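Local coordinates for protein neuraminidase (Bacteroides thetaiotaomicron, PDB 5MUL) that is a beta-propeller glycoside hydrolase that binds glucuronic acid and probably removes rhamnose from glucuronate-containing glycans, at residues A[96-99]-A[103-106]; A[147-150]-A[154-157]; A[202-207]-A[393-398]; A[227-232]-A[236-241]. All blocks are in the same frame, centred on the assembly; numbering follows the deposited sequence.

Contact 1: A[96-99]-A[103-106]; sequences MVDG and LHVS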
loop_
_atom_site.group_PDB
_atom_site.type_symbol
_atom_site.label_atom_id
_atom_site.label_comp_id
_atom_site.label_asym_id
_atom_site.label_seq_id
_atom_site.Cartn_x
_atom_site.Cartn_y
_atom_site.Cartn_z
ATOM N N MET A 96 9.878 3.905 6.760
ATOM C CA MET A 96 9.914 2.604 7.429
ATOM C C MET A 96 11.036 2.643 8.441
ATOM O O MET A 96 12.040 3.317 8.226
ATOM C CB MET A 96 10.138 1.461 6.447
ATOM C CG MET A 96 9.985 0.063 7.001
ATOM S SD MET A 96 8.431 -0.290 7.821
ATOM C CE MET A 96 7.231 0.204 6.648
ATOM N N VAL A 97 10.892 1.899 9.512
ATOM C CA VAL A 97 11.940 1.803 10.524
ATOM C C VAL A 97 12.585 0.443 10.392
ATOM O O VAL A 97 11.869 -0.548 10.243
ATOM C CB VAL A 97 11.356 2.000 11.939
ATOM C CG1 VAL A 97 12.456 1.912 12.981
ATOM C CG2 VAL A 97 10.609 3.319 12.060
ATOM N N ASP A 98 13.918 0.397 10.425
ATOM C CA ASP A 98 14.664 -0.865 10.370
ATOM C C ASP A 98 14.830 -1.524 11.743
ATOM O O ASP A 98 14.378 -0.977 12.746
ATOM C CB ASP A 98 15.993 -0.688 9.619
ATOM C CG ASP A 98 17.028 0.126 10.367
ATOM O OD1 ASP A 98 16.993 0.174 11.603
ATOM O OD2 ASP A 98 17.904 0.667 9.688
ATOM N N GLY A 99 15.504 -2.671 11.797
ATOM C CA GLY A 99 15.629 -3.422 13.051
ATOM C C GLY A 99 16.499 -2.767 14.099
ATOM O O GLY A 99 16.485 -3.193 15.265
ATOM N N LEU A 103 15.015 5.400 11.012
ATOM C CA LEU A 103 13.925 5.737 10.096
ATOM C C LEU A 103 14.536 5.950 8.724
ATOM O O LEU A 103 15.489 6.706 8.575
ATOM C CB LEU A 103 13.219 7.011 10.573
ATOM C CG LEU A 103 11.946 7.398 9.863
ATOM C CD1 LEU A 103 10.810 6.406 10.059
ATOM C CD2 LEU A 103 11.563 8.779 10.389
ATOM N N HIS A 104 13.997 5.276 7.711
ATOM C CA HIS A 104 14.374 5.440 6.304
ATOM C C HIS A 104 13.219 6.159 5.639
ATOM O O HIS A 104 12.050 5.821 5.847
ATOM C CB HIS A 104 14.539 4.060 5.697
ATOM C CG HIS A 104 15.750 3.341 6.169
ATOM N ND1 HIS A 104 15.896 2.745 7.407
ATOM C CD2 HIS A 104 16.876 3.066 5.479
ATOM C CE1 HIS A 104 17.086 2.160 7.446
ATOM N NE2 HIS A 104 17.693 2.341 6.291
ATOM N N VAL A 105 13.528 7.170 4.830
ATOM C CA VAL A 105 12.544 8.062 4.254
ATOM C C VAL A 105 12.855 8.266 2.785
ATOM O O VAL A 105 14.011 8.517 2.409
ATOM C CB VAL A 105 12.534 9.438 4.976
ATOM C CG1 VAL A 105 11.512 10.370 4.359
ATOM C CG2 VAL A 105 12.277 9.257 6.460
ATOM N N SER A 106 11.836 8.154 1.934
ATOM C CA SER A 106 11.971 8.474 0.527
ATOM C C SER A 106 10.755 9.254 0.091
ATOM O O SER A 106 9.652 9.011 0.523
ATOM C CB SER A 106 12.123 7.198 -0.311
ATOM O OG SER A 106 12.317 7.507 -1.678
#
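The imidazole of His104 has the carbonyl oxygen of Met96 at its edge, near the ring plane. Asp98 reaches the CE1 corner of the same ring, its carboxylate plane turned 65° from the imidazole, but the approach of OD2 to CE1 is implausibly close in the model and is doubtful. The other carboxylate oxygen, OD1, is accounted for by the backbone N-H groups of Glu100 and Tyr102 in the turn. Outside the hairpin, Tyr173 forms an edge-to-face pair with the imidazole.

Two backbone bonds define Met96 and His104 as an antiparallel hydrogen-bonded pair: His104 N to Met96 O at 2.8 Å and Met96 N to His104 O at 3.0 Å. The next pair, Val97 and Leu103, is non-hydrogen-bonded, and its CA atoms approach to 4.4 Å. There the CG2 branch of Val97 meets CD1 of Leu103 at 3.7 Å, the two side chains crossing obliquely on the face away from His104.

Strand 103-108 is the middle one of three, between 92-97 and 116-118. Met96 and His104 pack on Phe146 and Leu154 of strands 144-148 and 154-160, while Met96 and Val97 touch strand 45-48.

Contact 2: A[147-150]-A[154-157]; sequences YPLT and LLFV. With BDP (beta-D-glucopyranuronic acid), chain B.
A beta hairpin of the propeller, strands 144-148 and 154-160, brings Tyr147 against Leu155 and carries the following turn to the glucuronate pocket. Leu155 N donates to Tyr147 O at 2.8 Å and Tyr147 N to Leu155 O at 2.9 Å, which marks an antiparallel hydrogen-bonded pair. One residue on, Pro148 and Leu154 form a non-hydrogen-bonded pair whose side chains diverge, although CD2 of Leu154 still touches Pro148 CA at 4.1 Å.

Apolar packing fills one face of the hairpin. The CB atoms of Tyr147 and Leu155 lie side by side, and the CE1 corner of the tyrosine ring meets CG2 of Val157 at 4.1 Å. With CG anti to its carbonyl carbon (chi1 -64°), Leu149 lies back along the partner strand. Its CD1 methyl contacts that of Leu155, CD1 to CD1, at 4.0 Å. Tyr147 OH bonds to Glu145, so the polar end of this ring is satisfied from the preceding part of its own strand.

The sugar is met by Pro148, whose side chain points away from the partner strand, and by the backbone that follows it. Pro148 presents CG of its pyrrolidine to C3 of the glucuronate at 3.8 Å, and Leu149 O lies 3.1 Å from C5 of the glucuronate. Gly152 N, in the turn between the segments, hydrogen-bonds the ligand, and Pro148 also packs on Glu389 and Lys392 of helix 388-394. Antiparallel hairpins of this kind build the blades of beta-propellers; here the connecting loop also contributes to the glucuronate pocket.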
loop_
_atom_site.group_PDB
_atom_site.type_symbol
_atom_site.label_atom_id
_atom_site.label_comp_id
_atom_site.label_asym_id
_atom_site.label_seq_id
_atom_site.Cartn_x
_atom_site.Cartn_y
_atom_site.Cartn_z
ATOM N N TYR A 147 9.175 -1.708 2.696
ATOM C CA TYR A 147 8.530 -2.806 3.400
ATOM C C TYR A 147 9.538 -3.383 4.362
ATOM O O TYR A 147 10.727 -3.413 4.056
ATOM C CB TYR A 147 8.079 -3.926 2.438
ATOM C CG TYR A 147 7.232 -3.417 1.305
ATOM C CD1 TYR A 147 7.819 -2.887 0.153
ATOM C CD2 TYR A 147 5.855 -3.383 1.407
ATOM C CE1 TYR A 147 7.019 -2.373 -0.857
ATOM C CE2 TYR A 147 5.080 -2.869 0.403
ATOM C CZ TYR A 147 5.679 -2.380 -0.711
ATOM O OH TYR A 147 4.862 -1.864 -1.731
ATOM N N PRO A 148 9.104 -3.919 5.505
ATOM C CA PRO A 148 10.016 -4.637 6.383
ATOM C C PRO A 148 10.277 -6.054 5.867
ATOM O O PRO A 148 9.455 -6.594 5.126
ATOM C CB PRO A 148 9.199 -4.749 7.660
ATOM C CG PRO A 148 7.809 -4.923 7.162
ATOM C CD PRO A 148 7.711 -3.990 5.991
ATOM N N LEU A 149 11.426 -6.621 6.196
ATOM C CA LEU A 149 11.740 -8.014 5.930
ATOM C C LEU A 149 12.141 -8.648 7.256
ATOM O O LEU A 149 12.393 -7.950 8.232
ATOM C CB LEU A 149 12.884 -8.143 4.921
ATOM C CG LEU A 149 12.621 -7.611 3.502
ATOM C CD1 LEU A 149 13.900 -7.681 2.673
ATOM C CD2 LEU A 149 11.498 -8.372 2.810
ATOM N N THR A 150 12.311 -9.952 7.249
ATOM C CA THR A 150 12.695 -10.663 8.449
ATOM C C THR A 150 13.977 -10.139 9.041
ATOM O O THR A 150 14.904 -9.713 8.317
ATOM C CB THR A 150 12.920 -12.139 8.141
ATOM O OG1 THR A 150 13.890 -12.275 7.100
ATOM C CG2 THR A 150 11.610 -12.782 7.778
ATOM N N LEU A 154 15.185 -4.294 5.299
ATOM C CA LEU A 154 14.108 -3.586 4.557
ATOM C C LEU A 154 14.125 -3.957 3.085
ATOM O O LEU A 154 15.196 -4.267 2.513
ATOM C CB LEU A 154 14.252 -2.068 4.632
ATOM C CG LEU A 154 14.229 -1.427 6.013
ATOM C CD1 LEU A 154 14.381 0.070 5.890
ATOM C CD2 LEU A 154 12.967 -1.755 6.753
ATOM N N LEU A 155 12.944 -3.914 2.471
ATOM C CA LEU A 155 12.778 -3.968 1.020
ATOM C C LEU A 155 12.417 -2.569 0.557
ATOM O O LEU A 155 11.725 -1.828 1.261
ATOM C CB LEU A 155 11.626 -4.920 0.678
ATOM C CG LEU A 155 11.617 -5.472 -0.764
ATOM C CD1 LEU A 155 12.757 -6.463 -0.962
ATOM C CD2 LEU A 155 10.273 -6.091 -1.075
ATOM N N PHE A 156 12.861 -2.196 -0.644
ATOM C CA PHE A 156 12.455 -0.945 -1.279
ATOM C C PHE A 156 12.040 -1.255 -2.687
ATOM O O PHE A 156 12.770 -1.973 -3.390
ATOM C CB PHE A 156 13.601 0.062 -1.278
ATOM C CG PHE A 156 13.258 1.422 -1.842
ATOM C CD1 PHE A 156 12.419 2.288 -1.147
ATOM C CD2 PHE A 156 13.804 1.849 -3.034
ATOM C CE1 PHE A 156 12.151 3.555 -1.614
ATOM C CE2 PHE A 156 13.543 3.126 -3.499
ATOM C CZ PHE A 156 12.736 3.968 -2.800
ATOM N N VAL A 157 10.890 -0.774 -3.104
ATOM C CA VAL A 157 10.409 -0.942 -4.466
ATOM C C VAL A 157 10.118 0.431 -4.996
ATOM O O VAL A 157 9.583 1.277 -4.282
ATOM C CB VAL A 157 9.158 -1.801 -4.513
ATOM C CG1 VAL A 157 8.561 -1.826 -5.916
ATOM C CG2 VAL A 157 9.482 -3.199 -4.050
HETATM C C1 BDP B . 8.785 -9.224 8.526
HETATM C C2 BDP B . 7.417 -8.860 9.083
HETATM C C3 BDP B . 7.559 -7.575 9.897
HETATM C C4 BDP B . 8.704 -7.702 10.913
HETATM C C5 BDP B . 9.998 -8.078 10.225
HETATM C C6 BDP B . 11.142 -8.203 11.193
HETATM O O2 BDP B . 6.457 -8.636 8.036
HETATM O O3 BDP B . 6.318 -7.276 10.527
HETATM O O4 BDP B . 8.872 -6.453 11.580
HETATM O O5 BDP B . 9.763 -9.329 9.589
HETATM O O6A BDP B . 11.214 -9.233 11.899
HETATM O O1 BDP B . 8.687 -10.492 7.877
HETATM O O6B BDP B . 11.977 -7.277 11.259
#

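Contact 3: A[202-207]-A[393-398]; sequences VDEKGT and KQRKLN. With BDP (beta-D-glucopyranuronic acid), chain B.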
loop_
_atom_site.group_PDB
_atom_site.type_symbol
_atom_site.label_atom_id
_atom_site.label_comp_id
_atom_site.label_asym_id
_atom_site.label_seq_id
_atom_site.Cartn_x
_atom_site.Cartn_y
_atom_site.Cartn_z
ATOM N N VAL A 202 4.521 -7.707 2.792
ATOM C CA VAL A 202 5.391 -8.691 3.413
ATOM C C VAL A 202 4.618 -9.255 4.617
ATOM O O VAL A 202 4.204 -8.507 5.528
ATOM C CB VAL A 202 6.758 -8.124 3.796
ATOM C CG1 VAL A 202 7.617 -9.200 4.459
ATOM C CG2 VAL A 202 7.422 -7.536 2.576
ATOM N N ASP A 203 4.363 -10.564 4.611
ATOM C CA ASP A 203 3.535 -11.184 5.620
ATOM C C ASP A 203 4.316 -11.434 6.897
ATOM O O ASP A 203 5.512 -11.150 7.002
ATOM C CB ASP A 203 2.778 -12.398 5.053
ATOM C CG ASP A 203 3.617 -13.615 4.829
ATOM O OD1 ASP A 203 4.743 -13.732 5.363
ATOM O OD2 ASP A 203 3.114 -14.491 4.073
ATOM N N GLU A 204 3.612 -11.984 7.887
ATOM C CA GLU A 204 4.174 -12.182 9.198
ATOM C C GLU A 204 5.227 -13.280 9.224
ATOM O O GLU A 204 5.988 -13.392 10.195
ATOM C CB GLU A 204 3.003 -12.411 10.198
ATOM C CG GLU A 204 2.095 -11.145 10.307
ATOM C CD GLU A 204 0.676 -11.331 10.863
ATOM O OE1 GLU A 204 0.554 -12.147 11.808
ATOM O OE2 GLU A 204 -0.322 -10.665 10.412
ATOM N N LYS A 205 5.349 -14.059 8.144
ATOM C CA LYS A 205 6.384 -15.070 7.988
ATOM C C LYS A 205 7.534 -14.598 7.110
ATOM O O LYS A 205 8.481 -15.350 6.861
ATOM C CB LYS A 205 5.789 -16.335 7.350
ATOM C CG LYS A 205 4.773 -17.058 8.223
ATOM C CD LYS A 205 5.472 -17.802 9.353
ATOM C CE LYS A 205 4.549 -18.780 10.044
ATOM N NZ LYS A 205 5.209 -19.295 11.264
ATOM N N GLY A 206 7.483 -13.345 6.665
ATOM C CA GLY A 206 8.578 -12.812 5.851
ATOM C C GLY A 206 8.483 -13.048 4.355
ATOM O O GLY A 206 9.394 -12.648 3.629
ATOM N N THR A 207 7.367 -13.595 3.886
ATOM C CA THR A 207 7.152 -13.796 2.457
ATOM C C THR A 207 6.711 -12.499 1.834
ATOM O O THR A 207 5.833 -11.786 2.365
ATOM C CB THR A 207 6.062 -14.836 2.282
ATOM O OG1 THR A 207 6.538 -16.052 2.875
ATOM C CG2 THR A 207 5.688 -15.072 0.828
ATOM N N LYS A 393 1.720 -6.653 14.388
ATOM C CA LYS A 393 2.321 -6.869 15.712
ATOM C C LYS A 393 1.309 -6.881 16.827
ATOM O O LYS A 393 1.502 -7.632 17.792
ATOM C CB LYS A 393 3.400 -5.818 16.017
ATOM C CG LYS A 393 4.631 -5.884 15.130
ATOM C CD LYS A 393 5.362 -7.221 15.189
ATOM C CE LYS A 393 6.673 -7.159 14.400
ATOM N NZ LYS A 393 7.560 -8.311 14.722
ATOM N N GLN A 394 0.254 -6.068 16.740
ATOM C CA GLN A 394 -0.686 -5.873 17.867
ATOM C C GLN A 394 -2.156 -6.076 17.523
ATOM O O GLN A 394 -3.035 -5.962 18.385
ATOM C CB GLN A 394 -0.481 -4.470 18.459
ATOM C CG GLN A 394 0.948 -4.175 18.910
ATOM C CD GLN A 394 1.104 -2.962 19.810
ATOM O OE1 GLN A 394 0.208 -2.615 20.567
ATOM N NE2 GLN A 394 2.256 -2.311 19.720
ATOM N N ARG A 395 -2.476 -6.382 16.253
ATOM C CA ARG A 395 -3.854 -6.469 15.812
ATOM C C ARG A 395 -4.670 -5.252 16.212
ATOM O O ARG A 395 -5.804 -5.370 16.642
ATOM C CB ARG A 395 -4.524 -7.783 16.309
ATOM C CG ARG A 395 -3.863 -9.032 15.754
ATOM C CD ARG A 395 -4.130 -9.207 14.268
ATOM N NE ARG A 395 -3.642 -10.516 13.851
ATOM C CZ ARG A 395 -2.466 -10.757 13.275
ATOM N NH1 ARG A 395 -2.121 -12.006 12.970
ATOM N NH2 ARG A 395 -1.644 -9.770 12.953
ATOM N N LYS A 396 -4.086 -4.070 16.022
ATOM C CA LYS A 396 -4.791 -2.815 16.173
ATOM C C LYS A 396 -4.771 -2.138 14.831
ATOM O O LYS A 396 -3.712 -2.080 14.184
ATOM C CB LYS A 396 -4.124 -1.908 17.208
ATOM C CG LYS A 396 -4.127 -2.472 18.630
ATOM C CD LYS A 396 -3.417 -1.541 19.602
ATOM C CE LYS A 396 -3.557 -2.023 21.036
ATOM N NZ LYS A 396 -2.304 -1.762 21.799
ATOM N N LEU A 397 -5.920 -1.620 14.412
ATOM C CA LEU A 397 -6.112 -0.944 13.142
ATOM C C LEU A 397 -6.074 0.553 13.405
ATOM O O LEU A 397 -6.935 1.103 14.132
ATOM C CB LEU A 397 -7.455 -1.332 12.501
ATOM C CG LEU A 397 -7.768 -0.638 11.190
ATOM C CD1 LEU A 397 -6.680 -0.881 10.150
ATOM C CD2 LEU A 397 -9.128 -1.105 10.684
ATOM N N ASN A 398 -5.069 1.219 12.853
ATOM C CA ASN A 398 -4.973 2.675 12.890
ATOM C C ASN A 398 -4.915 3.208 11.477
ATOM O O ASN A 398 -4.073 2.743 10.677
ATOM C CB ASN A 398 -3.725 3.143 13.654
ATOM C CG ASN A 398 -3.837 3.047 15.163
ATOM O OD1 ASN A 398 -4.750 2.396 15.760
ATOM N ND2 ASN A 398 -2.875 3.674 15.796
HETATM C C1 BDP B . 8.785 -9.224 8.526
HETATM C C2 BDP B . 7.417 -8.860 9.083
HETATM C C3 BDP B . 7.559 -7.575 9.897
HETATM C C4 BDP B . 8.704 -7.702 10.913
HETATM C C5 BDP B . 9.998 -8.078 10.225
HETATM C C6 BDP B . 11.142 -8.203 11.193
HETATM O O2 BDP B . 6.457 -8.636 8.036
HETATM O O3 BDP B . 6.318 -7.276 10.527
HETATM O O4 BDP B . 8.872 -6.453 11.580
HETATM O O5 BDP B . 9.763 -9.329 9.589
HETATM O O6A BDP B . 11.214 -9.233 11.899
HETATM O O1 BDP B . 8.687 -10.492 7.877
HETATM O O6B BDP B . 11.977 -7.277 11.259
#
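Glu204 and Arg395 form a salt bridge, their side chains coming from opposite directions and OE1 lying at the guanidinium edge. The stronger arm runs from Arg395 NH1 to Glu204 OE1, 2.9 Å long and nearly straight at 167°. It uses the syn lone pair of OE1 and lies in the guanidinium plane. The second arm, Arg395 NH2 to Glu204 OE2 at 3.0 Å, is weak. The carboxylate and guanidinium planes are 53° apart, not coplanar, which is consistent with the second arm being poorly aligned.

Arg395 follows helix 388-394 with positive phi, and its chain bends at chi2 (-70°) before running out to the glutamate. Its NE forms another salt bridge with Glu339, and NH2 also bonds to Trp391 O, so the guanidinium is held from several directions. Glu204, extended beyond CG, springs from a type I turn spanning Asp203 to Gly206. Asp203 OD1 accepts Lys205 N at 2.9 Å, an Asx turn, and also Thr207 N at 3.0 Å, the two donors coming from opposite faces of the carboxylate, while OD2 is engaged by His209.

The same turn touches the ligand: O2 of the glucuronate donates to Asp203 O at 2.9 Å. Lys392 bonds both to Val202 O and to the sugar, and Glu204 packs against its side chain. Two carboxylates around Arg395 should stabilise its positive charge. The bridge thus ties a loop that binds the sugar to the segment following the helix that supplies Glu389 and Lys392.

Contact 4: A[227-232]-A[236-241]; sequences CYARSF and VTWYKS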
loop_
_atom_site.group_PDB
_atom_site.type_symbol
_atom_site.label_atom_id
_atom_site.label_comp_id
_atom_site.label_asym_id
_atom_site.label_seq_id
_atom_site.Cartn_x
_atom_site.Cartn_y
_atom_site.Cartn_z
ATOM N N CYS A 227 -2.803 -10.249 -11.434
ATOM C CA CYS A 227 -1.775 -11.250 -11.422
ATOM C C CYS A 227 -1.054 -11.307 -10.081
ATOM O O CYS A 227 -1.143 -10.341 -9.309
ATOM C CB CYS A 227 -0.777 -10.942 -12.531
ATOM S SG CYS A 227 -1.478 -11.024 -14.208
ATOM N N TYR A 228 -0.364 -12.414 -9.824
ATOM C CA TYR A 228 0.209 -12.670 -8.507
ATOM C C TYR A 228 1.543 -13.364 -8.598
ATOM O O TYR A 228 1.746 -14.210 -9.484
ATOM C CB TYR A 228 -0.762 -13.508 -7.710
ATOM C CG TYR A 228 -0.270 -13.896 -6.337
ATOM C CD1 TYR A 228 -0.324 -13.000 -5.265
ATOM C CD2 TYR A 228 0.238 -15.154 -6.091
ATOM C CE1 TYR A 228 0.118 -13.362 -4.007
ATOM C CE2 TYR A 228 0.692 -15.516 -4.841
ATOM C CZ TYR A 228 0.618 -14.640 -3.774
ATOM O OH TYR A 228 1.075 -15.028 -2.539
ATOM N N ALA A 229 2.426 -13.065 -7.646
ATOM C CA ALA A 229 3.650 -13.786 -7.393
ATOM C C ALA A 229 4.038 -13.645 -5.932
ATOM O O ALA A 229 3.655 -12.662 -5.273
ATOM C CB ALA A 229 4.777 -13.265 -8.265
ATOM N N ARG A 230 4.824 -14.576 -5.420
ATOM C CA ARG A 230 5.367 -14.451 -4.070
ATOM C C ARG A 230 6.793 -14.946 -3.996
ATOM O O ARG A 230 7.219 -15.784 -4.806
ATOM C CB ARG A 230 4.521 -15.232 -3.066
ATOM C CG ARG A 230 4.672 -16.737 -3.218
ATOM C CD ARG A 230 4.000 -17.527 -2.132
ATOM N NE ARG A 230 2.573 -17.346 -2.185
ATOM C CZ ARG A 230 1.679 -18.314 -2.033
ATOM N NH1 ARG A 230 2.059 -19.571 -1.817
ATOM N NH2 ARG A 230 0.396 -17.993 -2.104
ATOM N N SER A 231 7.551 -14.456 -3.020
ATOM C CA SER A 231 8.928 -14.881 -2.793
ATOM C C SER A 231 9.151 -15.194 -1.336
ATOM O O SER A 231 8.854 -14.353 -0.456
ATOM C CB SER A 231 9.922 -13.783 -3.226
ATOM O OG SER A 231 11.235 -14.175 -2.908
ATOM N N PHE A 232 9.715 -16.354 -1.066
ATOM C CA PHE A 232 10.070 -16.784 0.288
ATOM C C PHE A 232 11.508 -16.455 0.661
ATOM O O PHE A 232 11.906 -16.700 1.798
ATOM C CB PHE A 232 9.905 -18.307 0.373
ATOM C CG PHE A 232 8.539 -18.788 0.033
ATOM C CD1 PHE A 232 7.515 -18.732 0.963
ATOM C CD2 PHE A 232 8.252 -19.331 -1.211
ATOM C CE1 PHE A 232 6.250 -19.192 0.648
ATOM C CE2 PHE A 232 7.003 -19.790 -1.505
ATOM C CZ PHE A 232 5.985 -19.705 -0.586
ATOM N N VAL A 236 14.802 -13.248 -4.310
ATOM C CA VAL A 236 15.710 -13.931 -5.237
ATOM C C VAL A 236 14.926 -14.832 -6.181
ATOM O O VAL A 236 15.186 -14.811 -7.400
ATOM C CB VAL A 236 16.801 -14.695 -4.467
ATOM C CG1 VAL A 236 17.684 -15.520 -5.403
ATOM C CG2 VAL A 236 17.659 -13.730 -3.666
ATOM N N THR A 237 13.957 -15.585 -5.662
ATOM C CA THR A 237 13.169 -16.584 -6.387
ATOM C C THR A 237 11.683 -16.260 -6.206
ATOM O O THR A 237 11.276 -15.867 -5.093
ATOM C CB THR A 237 13.464 -17.997 -5.812
ATOM O OG1 THR A 237 14.888 -18.184 -5.734
ATOM C CG2 THR A 237 12.828 -19.122 -6.668
ATOM N N TRP A 238 10.853 -16.424 -7.236
ATOM C CA TRP A 238 9.459 -16.096 -7.220
ATOM C C TRP A 238 8.640 -17.315 -7.608
ATOM O O TRP A 238 9.049 -18.120 -8.477
ATOM C CB TRP A 238 9.170 -14.893 -8.163
ATOM C CG TRP A 238 9.819 -13.683 -7.607
ATOM C CD1 TRP A 238 11.109 -13.312 -7.731
ATOM C CD2 TRP A 238 9.203 -12.724 -6.736
ATOM N NE1 TRP A 238 11.351 -12.161 -7.004
ATOM C CE2 TRP A 238 10.191 -11.793 -6.376
ATOM C CE3 TRP A 238 7.917 -12.564 -6.235
ATOM C CZ2 TRP A 238 9.925 -10.725 -5.516
ATOM C CZ3 TRP A 238 7.665 -11.502 -5.373
ATOM C CH2 TRP A 238 8.661 -10.597 -5.044
ATOM N N TYR A 239 7.476 -17.422 -7.000
ATOM C CA TYR A 239 6.542 -18.533 -7.177
ATOM C C TYR A 239 5.151 -18.084 -7.471
ATOM O O TYR A 239 4.694 -17.013 -7.040
ATOM C CB TYR A 239 6.482 -19.398 -5.902
ATOM C CG TYR A 239 7.695 -20.239 -5.705
ATOM C CD1 TYR A 239 8.836 -19.752 -5.122
ATOM C CD2 TYR A 239 7.713 -21.559 -6.165
ATOM C CE1 TYR A 239 9.969 -20.521 -4.969
ATOM C CE2 TYR A 239 8.832 -22.329 -6.016
ATOM C CZ TYR A 239 9.962 -21.832 -5.425
ATOM O OH TYR A 239 11.071 -22.635 -5.276
ATOM N N LYS A 240 4.399 -18.944 -8.143
ATOM C CA LYS A 240 2.964 -18.879 -8.225
ATOM C C LYS A 240 2.363 -19.483 -6.947
ATOM O O LYS A 240 3.046 -20.252 -6.224
ATOM C CB LYS A 240 2.489 -19.654 -9.450
ATOM C CG LYS A 240 3.059 -19.085 -10.737
ATOM C CD LYS A 240 2.486 -19.740 -11.992
ATOM C CE LYS A 240 3.028 -19.034 -13.222
ATOM N NZ LYS A 240 2.332 -19.538 -14.450
ATOM N N SER A 241 1.089 -19.184 -6.687
ATOM C CA SER A 241 0.408 -19.696 -5.481
ATOM C C SER A 241 0.293 -21.231 -5.445
ATOM O O SER A 241 0.075 -21.796 -4.364
ATOM C CB SER A 241 -0.993 -19.123 -5.351
ATOM O OG SER A 241 -1.862 -19.660 -6.333
HETATM O O HOH W 1 10.890 -17.869 -3.063
#
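Backbone hydrogen bonds pair Arg230 with Tyr239: Tyr239 N donates to Arg230 O at 2.8 Å and Arg230 N to Tyr239 O at 2.9 Å. This is a single antiparallel bridge, by which segment 236-241 runs beside the end of strand 223-231. The polar side-chain bonds extend it. A chi1 of 176° turns Ser231 OG toward the carbonyl of Thr237, and OG donates to Thr237 O at 2.8 Å; it is also bonded to Gly235 N. A water spans Phe232 N and Thr237 O, giving that carbonyl a second donor.

Two kinds of ring contact follow. CB of Ser231 sits almost centrally over the six-membered ring of Trp238, 3.5 Å from its centroid, a CH-pi contact. The indole is fixed at its edge by a bond from NE1 to Gly235 O, and its CE3 atom meets CB of Ala229 at 3.8 Å. Phe232 points an edge at the face of Tyr239, an offset edge-to-face pair with the planes at 60°.

Charge and packing combine at the other end. In the conformer described, one of two deposited, Arg230 holds Tyr228 OH side-on with NE at 2.8 Å and NH2 at 3.1 Å, the hydroxyl lying in the guanidinium plane; Tyr228 OH also bonds to His209. Ser241 CA lies over one face of that guanidinium, offset toward its rim, and Ser241 OG is bonded to Glu256. With only one bridge between the backbones, the chemistry implies that side chains and a water do much of the work of holding this irregular segment to the strand.

In the fold
Contacts 1 and 2 are buried hairpins of consecutive propeller sheets with the same backbone pattern, and they pack on each other through Leu154, which meets Met96 and His104. Contact 3 is a surface contact between segments far apart in sequence and rests on charge, with no strand pairing. Contact 4, partly buried, combines one beta bridge with aromatic and polar side-chain bonds at the end of strand 223-231. Contacts 2 and 3 share the glucuronate and touch where Val202 packs on Tyr147 and Pro148. Contact 4 lies within the loop closed by contact 3 and meets it at Thr207, against Phe232, but stays apart from contacts 1 and 2.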